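Local coordinates for SusD superfamily protein (Bacteroides thetaiotaomicron, PDB 3MCX), which is of uncharacterised function but binds zinc and belongs to the SusD family of outer-membrane proteins, whose members typically bind glycans for uptake, at residues A206-R210 with I353-V359. Residues are numbered along the deposited sequence; the frame is centred on the assembly and turned at random.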
ATOM      1  N   ALA A 206     -12.969  -3.938  -1.007  1.00  8.24           N
ATOM      2  CA  ALA A 206     -12.123  -3.011  -0.247  1.00  7.68           C
ATOM      3  C   ALA A 206     -11.069  -2.403  -1.168  1.00  7.95           C
ATOM      4  O   ALA A 206     -10.879  -1.182  -1.199  1.00  7.43           O
ATOM      5  CB  ALA A 206     -11.446  -3.739   0.939  1.00  8.48           C
ATOM      6  N   LEU A 207     -10.406  -3.242  -1.956  1.00  7.34           N
ATOM      7  CA  LEU A 207      -9.396  -2.727  -2.885  1.00  7.62           C
ATOM      8  C   LEU A 207     -10.027  -1.823  -3.949  1.00  7.31           C
ATOM      9  O   LEU A 207      -9.457  -0.771  -4.305  1.00  7.18           O
ATOM     10  CB  LEU A 207      -8.643  -3.868  -3.573  1.00  7.02           C
ATOM     11  CG  LEU A 207      -7.732  -4.671  -2.645  1.00  8.29           C
ATOM     12  CD1 LEU A 207      -7.308  -5.977  -3.371  1.00  8.62           C
ATOM     13  CD2 LEU A 207      -6.528  -3.799  -2.146  1.00  8.89           C
ATOM     14  N   LEU A 208     -11.207  -2.188  -4.444  1.00  6.88           N
ATOM     15  CA  LEU A 208     -11.910  -1.308  -5.365  1.00  7.19           C
ATOM     16  C   LEU A 208     -12.216   0.053  -4.732  1.00  7.31           C
ATOM     17  O   LEU A 208     -12.148   1.073  -5.415  1.00  7.69           O
ATOM     18  CB  LEU A 208     -13.186  -1.969  -5.898  1.00  7.01           C
ATOM     19  CG  LEU A 208     -12.983  -2.873  -7.125  1.00  5.29           C
ATOM     20  CD1 LEU A 208     -14.228  -3.806  -7.303  1.00  5.62           C
ATOM     21  CD2 LEU A 208     -12.746  -2.020  -8.378  1.00  8.29           C
ATOM     22  N   SER A 209     -12.526   0.096  -3.436  1.00  7.57           N
ATOM     23  CA  SER A 209     -12.744   1.408  -2.790  1.00  7.15           C
ATOM     24  C   SER A 209     -11.493   2.270  -2.846  1.00  7.38           C
ATOM     25  O   SER A 209     -11.589   3.488  -3.065  1.00  7.79           O
ATOM     26  CB  SER A 209     -13.316   1.310  -1.365  1.00  6.68           C
ATOM     27  OG  SER A 209     -12.347   0.918  -0.408  1.00  7.25           O
ATOM     28  N   ARG A 210     -10.323   1.660  -2.666  1.00  6.96           N
ATOM     29  CA  ARG A 210      -9.067   2.362  -2.782  1.00  7.31           C
ATOM     30  C   ARG A 210      -8.841   2.839  -4.198  1.00  7.49           C
ATOM     31  O   ARG A 210      -8.422   3.961  -4.410  1.00  7.78           O
ATOM     32  CB  ARG A 210      -7.940   1.430  -2.327  1.00  7.48           C
ATOM     33  CG  ARG A 210      -6.535   2.042  -2.432  1.00  7.35           C
ATOM     34  CD  ARG A 210      -5.447   1.030  -2.186  1.00  7.45           C
ATOM     35  NE  ARG A 210      -5.406   0.541  -0.817  1.00  8.15           N
ATOM     36  CZ  ARG A 210      -4.635  -0.463  -0.400  1.00  8.77           C
ATOM     37  NH1 ARG A 210      -3.879  -1.129  -1.249  1.00  9.26           N
ATOM     38  NH2 ARG A 210      -4.614  -0.794   0.876  1.00 10.15           N
ATOM     39  N   ILE A 353      -2.439  -6.300   3.433  1.00  8.13           N
ATOM     40  CA  ILE A 353      -2.579  -5.500   2.231  1.00  8.64           C
ATOM     41  C   ILE A 353      -3.682  -4.457   2.364  1.00  8.52           C
ATOM     42  O   ILE A 353      -3.509  -3.324   1.934  1.00  8.92           O
ATOM     43  CB  ILE A 353      -2.826  -6.418   1.004  1.00  8.35           C
ATOM     44  CG1 ILE A 353      -1.742  -7.478   0.858  1.00  7.65           C
ATOM     45  CG2 ILE A 353      -2.995  -5.571  -0.307  1.00  8.05           C
ATOM     46  CD1 ILE A 353      -0.326  -6.946   0.677  1.00  8.58           C
ATOM     47  N   ILE A 354      -4.814  -4.827   2.967  1.00  7.98           N
ATOM     48  CA  ILE A 354      -5.877  -3.862   3.243  1.00  8.19           C
ATOM     49  C   ILE A 354      -6.685  -4.343   4.446  1.00  8.47           C
ATOM     50  O   ILE A 354      -6.911  -5.535   4.626  1.00  8.09           O
ATOM     51  CB  ILE A 354      -6.759  -3.596   1.982  1.00  8.00           C
ATOM     52  CG1 ILE A 354      -7.760  -2.468   2.220  1.00  7.94           C
ATOM     53  CG2 ILE A 354      -7.450  -4.871   1.527  1.00  8.16           C
ATOM     54  CD1 ILE A 354      -8.256  -1.806   0.920  1.00  9.11           C
ATOM     55  N   ARG A 355      -7.079  -3.400   5.291  1.00  8.20           N
ATOM     56  CA  ARG A 355      -7.866  -3.711   6.472  1.00  8.22           C
ATOM     57  C   ARG A 355      -9.047  -2.749   6.655  1.00  8.24           C
ATOM     58  O   ARG A 355      -9.163  -1.707   6.006  1.00  7.53           O
ATOM     59  CB  ARG A 355      -6.990  -3.763   7.717  1.00  9.21           C
ATOM     60  CG  ARG A 355      -6.391  -2.471   8.129  1.00  9.73           C
ATOM     61  CD  ARG A 355      -5.514  -2.672   9.366  1.00  8.45           C
ATOM     62  NE  ARG A 355      -4.774  -1.455   9.726  1.00  8.27           N
ATOM     63  CZ  ARG A 355      -5.159  -0.485  10.567  1.00  8.13           C
ATOM     64  NH1 ARG A 355      -6.245  -0.592  11.329  1.00  8.35           N
ATOM     65  NH2 ARG A 355      -4.398   0.581  10.711  1.00  7.81           N
ATOM     66  N   LEU A 356      -9.939  -3.149   7.545  1.00  7.61           N
ATOM     67  CA  LEU A 356     -11.227  -2.506   7.660  1.00  7.15           C
ATOM     68  C   LEU A 356     -11.116  -1.009   7.988  1.00  7.41           C
ATOM     69  O   LEU A 356     -11.946  -0.239   7.520  1.00  6.75           O
ATOM     70  CB  LEU A 356     -12.066  -3.249   8.694  1.00  7.00           C
ATOM     71  CG  LEU A 356     -13.564  -2.984   8.735  1.00  7.05           C
ATOM     72  CD1 LEU A 356     -14.228  -3.278   7.368  1.00  6.81           C
ATOM     73  CD2 LEU A 356     -14.248  -3.741   9.878  1.00  7.17           C
ATOM     74  N   SER A 357     -10.164  -0.585   8.829  1.00  7.09           N
ATOM     75  CA  SER A 357     -10.077   0.854   9.150  1.00  7.24           C
ATOM     76  C   SER A 357      -9.923   1.697   7.871  1.00  7.37           C
ATOM     77  O   SER A 357     -10.510   2.796   7.776  1.00  7.90           O
ATOM     78  CB  SER A 357      -8.918   1.192  10.096  1.00  7.19           C
ATOM     79  OG  SER A 357      -9.184   0.808  11.432  1.00  8.52           O
ATOM     80  N   GLU A 358      -9.152   1.200   6.894  1.00  7.89           N
ATOM     81  CA  GLU A 358      -8.964   1.965   5.657  1.00  7.71           C
ATOM     82  C   GLU A 358     -10.292   2.090   4.932  1.00  7.42           C
ATOM     83  O   GLU A 358     -10.581   3.128   4.337  1.00  7.79           O
ATOM     84  CB  GLU A 358      -7.919   1.344   4.724  1.00  7.84           C
ATOM     85  CG  GLU A 358      -7.788   2.116   3.432  1.00  8.71           C
ATOM     86  CD  GLU A 358      -6.859   1.490   2.418  1.00  9.81           C
ATOM     87  OE1 GLU A 358      -6.020   0.675   2.818  1.00  9.04           O
ATOM     88  OE2 GLU A 358      -6.986   1.795   1.217  1.00 10.19           O
ATOM     89  N   VAL A 359     -11.073   1.024   4.967  1.00  7.42           N
ATOM     90  CA  VAL A 359     -12.356   0.990   4.263  1.00  7.45           C
ATOM     91  C   VAL A 359     -13.307   2.038   4.862  1.00  7.23           C
ATOM     92  O   VAL A 359     -13.970   2.767   4.133  1.00  7.01           O
ATOM     93  CB  VAL A 359     -12.989  -0.429   4.276  1.00  7.36           C
ATOM     94  CG1 VAL A 359     -14.363  -0.400   3.638  1.00  7.79           C
ATOM     95  CG2 VAL A 359     -12.083  -1.441   3.565  1.00  8.18           C
TER
HETATM   96  O   HOH W   1      -1.638  -2.443   0.155  1.00 11.17           O
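Ile-353, midway along strand 351-355, offers its carbonyl O to NH2 of Arg-210, 3.0 Å away and in the carbonyl plane; a water that accepts from Arg-210 NH1 donates to the same oxygen. With Ile-354 it forms a classic beta bulge opposite Phe-258 of the paired strand 256-260. Ile-354 turns toward helix 201-214: its CG1 stands anti to the backbone N (chi1 -173°), which carries CD1 to within 3.7 Å of Ala-206 CB, while CG2 meets Leu-207 CD2 at 3.9 Å. That same Leu-207 methyl sits over one face of the Arg-210 guanidinium, toward its rim. In the first turn of helix 356-370, Glu-358 reaches back extended and is gripped side-on: Arg-210 NE bonds OE2 at 2.9 Å and NH2 bonds OE1 at 2.8 Å. Both oxygens use syn lone pairs, and the guanidinium and carboxylate planes lie only 8° apart. Val-359 finishes the interface, its CG2 3.5 Å from Ala-206 CB, with Leu-257 touching both residues. A leucine in place of Arg-210 would probably leave the buried Glu-358 carboxylate without its counter-charge and the Ile-353 carbonyl without its direct side-chain donor. One guanidinium thus ties strand 351-355 and the helix that follows it to helix 201-214, its charge probably offset largely by a flat, two-bond salt bridge that should fix its rotation.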